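Local coordinates for protein alpha-galactosidase (PDB 3MI6) that probably hydrolyses terminal, non-reducing alpha-D-galactose residues from alpha-galactosides, as a member of glycosyl hydrolase family 36, at residues Gln691-Asn696 and Leu731-Ile737. Sequence-based numbering, arbitrary orientation.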
# COMPACT_ATOMS: atom_id res chain seq x y z
N GLN D 691 -32.53 0.90 -22.88
CA GLN D 691 -32.51 0.89 -24.34
C GLN D 691 -31.92 -0.44 -24.83
O GLN D 691 -31.01 -0.99 -24.21
CB GLN D 691 -31.70 2.07 -24.88
CG GLN D 691 -31.35 2.01 -26.39
CD GLN D 691 -32.52 2.32 -27.32
OE1 GLN D 691 -33.20 3.34 -27.18
NE2 GLN D 691 -32.74 1.45 -28.31
N ARG D 692 -32.44 -0.96 -25.93
CA ARG D 692 -31.91 -2.19 -26.47
C ARG D 692 -30.86 -1.90 -27.53
O ARG D 692 -31.06 -1.03 -28.38
CB ARG D 692 -33.05 -3.04 -27.02
CG ARG D 692 -34.01 -3.47 -25.93
CD ARG D 692 -35.10 -4.32 -26.48
NE ARG D 692 -35.69 -3.67 -27.63
CZ ARG D 692 -36.41 -4.29 -28.55
NH1 ARG D 692 -36.65 -5.60 -28.44
NH2 ARG D 692 -36.89 -3.59 -29.58
N TYR D 693 -29.72 -2.62 -27.47
CA TYR D 693 -28.60 -2.40 -28.38
C TYR D 693 -28.13 -3.69 -29.03
O TYR D 693 -28.48 -4.79 -28.59
CB TYR D 693 -27.39 -1.83 -27.65
CG TYR D 693 -27.57 -0.53 -26.91
CD1 TYR D 693 -27.26 0.69 -27.51
CD2 TYR D 693 -27.99 -0.51 -25.59
CE1 TYR D 693 -27.39 1.88 -26.83
CE2 TYR D 693 -28.13 0.68 -24.91
CZ TYR D 693 -27.81 1.88 -25.53
OH TYR D 693 -27.95 3.07 -24.85
N GLN D 694 -27.33 -3.55 -30.08
CA GLN D 694 -26.65 -4.68 -30.72
C GLN D 694 -25.19 -4.30 -30.91
O GLN D 694 -24.85 -3.12 -31.09
CB GLN D 694 -27.27 -5.03 -32.08
CG GLN D 694 -28.71 -5.48 -31.97
CD GLN D 694 -29.23 -6.23 -33.20
OE1 GLN D 694 -29.12 -5.75 -34.34
NE2 GLN D 694 -29.83 -7.41 -32.96
N ILE D 695 -24.35 -5.32 -30.89
CA ILE D 695 -22.93 -5.11 -30.94
C ILE D 695 -22.19 -5.88 -32.00
O ILE D 695 -22.22 -7.09 -32.02
CB ILE D 695 -22.27 -5.65 -29.68
CG1 ILE D 695 -22.91 -4.96 -28.49
CG2 ILE D 695 -20.75 -5.48 -29.80
CD1 ILE D 695 -22.47 -5.49 -27.20
N ASN D 696 -21.70 -5.13 -32.96
CA ASN D 696 -21.02 -5.65 -34.12
C ASN D 696 -22.00 -6.59 -34.75
O ASN D 696 -23.15 -6.32 -34.77
CB ASN D 696 -19.74 -6.36 -33.75
CG ASN D 696 -18.81 -5.51 -32.94
OD1 ASN D 696 -18.77 -4.34 -33.08
ND2 ASN D 696 -18.06 -6.12 -32.10
N LEU D 731 -12.58 -4.11 -31.03
CA LEU D 731 -13.45 -2.97 -31.27
C LEU D 731 -14.90 -3.41 -31.14
O LEU D 731 -15.25 -4.52 -31.52
CB LEU D 731 -13.22 -2.47 -32.69
CG LEU D 731 -12.99 -1.00 -32.99
CD1 LEU D 731 -11.88 -0.40 -32.13
CD2 LEU D 731 -12.65 -0.89 -34.46
N PHE D 732 -15.74 -2.52 -30.63
CA PHE D 732 -17.13 -2.80 -30.35
C PHE D 732 -18.03 -1.65 -30.82
O PHE D 732 -18.17 -0.64 -30.13
CB PHE D 732 -17.31 -2.98 -28.86
CG PHE D 732 -16.53 -4.12 -28.28
CD1 PHE D 732 -16.98 -5.42 -28.39
CD2 PHE D 732 -15.35 -3.89 -27.60
CE1 PHE D 732 -16.26 -6.47 -27.85
CE2 PHE D 732 -14.63 -4.95 -27.05
CZ PHE D 732 -15.08 -6.22 -27.18
N VAL D 733 -18.65 -1.80 -31.99
CA VAL D 733 -19.61 -0.82 -32.49
C VAL D 733 -21.01 -1.09 -31.94
O VAL D 733 -21.61 -2.14 -32.22
CB VAL D 733 -19.67 -0.87 -34.02
CG1 VAL D 733 -20.63 0.18 -34.54
CG2 VAL D 733 -18.28 -0.69 -34.61
N VAL D 734 -21.53 -0.15 -31.17
CA VAL D 734 -22.80 -0.34 -30.48
C VAL D 734 -23.92 0.45 -31.14
O VAL D 734 -23.86 1.66 -31.22
CB VAL D 734 -22.71 0.09 -29.01
CG1 VAL D 734 -24.04 -0.10 -28.31
CG2 VAL D 734 -21.62 -0.69 -28.30
N THR D 735 -24.93 -0.26 -31.64
CA THR D 735 -26.06 0.38 -32.30
C THR D 735 -27.34 0.16 -31.51
O THR D 735 -27.65 -0.97 -31.13
CB THR D 735 -26.31 -0.21 -33.72
OG1 THR D 735 -25.15 -0.07 -34.53
CG2 THR D 735 -27.49 0.50 -34.40
N ALA D 736 -28.08 1.23 -31.30
CA ALA D 736 -29.41 1.13 -30.72
C ALA D 736 -30.43 0.49 -31.68
O ALA D 736 -30.49 0.82 -32.87
CB ALA D 736 -29.90 2.50 -30.24
N ILE D 737 -31.20 -0.45 -31.15
CA ILE D 737 -32.35 -0.98 -31.86
C ILE D 737 -33.54 -0.04 -31.63
O ILE D 737 -34.01 0.11 -30.50
CB ILE D 737 -32.70 -2.43 -31.42
CG1 ILE D 737 -31.62 -3.41 -31.88
CG2 ILE D 737 -34.03 -2.89 -32.03
CD1 ILE D 737 -32.14 -4.83 -32.12
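The ring of Tyr693 meets Val734 and Ala736 across the strand pair: Val734 CG1 approaches it obliquely, and Thr735 O faces the ring's edge, roughly in its plane. Gln691 CG sits 3.6 Å over one face of the Tyr693 ring, nearer its margin than its centre. With CG anti to the carbonyl carbon (chi1 -58°), the ring turns its CD1 toward Val734 CG1 and, at a slant, toward Ala736, while its hydroxyl is hydrogen-bonded to Gln661 O and Arg688 N. At the edge of the Phe732 ring, Ile695 CG2 lies 4.0 Å from Phe732 CD1; this ring also meets Phe682 with nearly parallel planes. Tyr693, Ile695, Val734 and Ala736 all point to one face of the sheet and are buried there, bulky groups packing beside a small alanine.

On the other face the extended Gln694 side chain crosses Ile737, its CD 3.4 Å from Ile737 CD1, so methylene and amide groups pack against the isoleucine tip. Arg692 O accepts two bonds from opposite faces of its plane, from Ile737 N and from Gln691 NE2, the latter nearly straight (175°).

Asn696 suits the strand end because its short amide offers acceptor and donor together, imitating a further backbone pair: OD1 accepts from Val733 N (2.8 Å), ND2 gives a longer bond to Leu731 O (3.3 Å), and its own N bonds to Val733 O. An alanine here is likely to leave Val733 N and Leu731 O without their side-chain mates, though the backbone bond would remain.

Gln694 and Thr735 form a hydrogen-bonded pair (Gln694 N to Thr735 O 2.8 Å) between the non-hydrogen-bonded pairs Tyr693-Ala736 and Ile695-Val734, a twisted antiparallel pairing that joins strands 692-695 and 728-736 within the antiparallel sheet of the family 36 C-terminal domain.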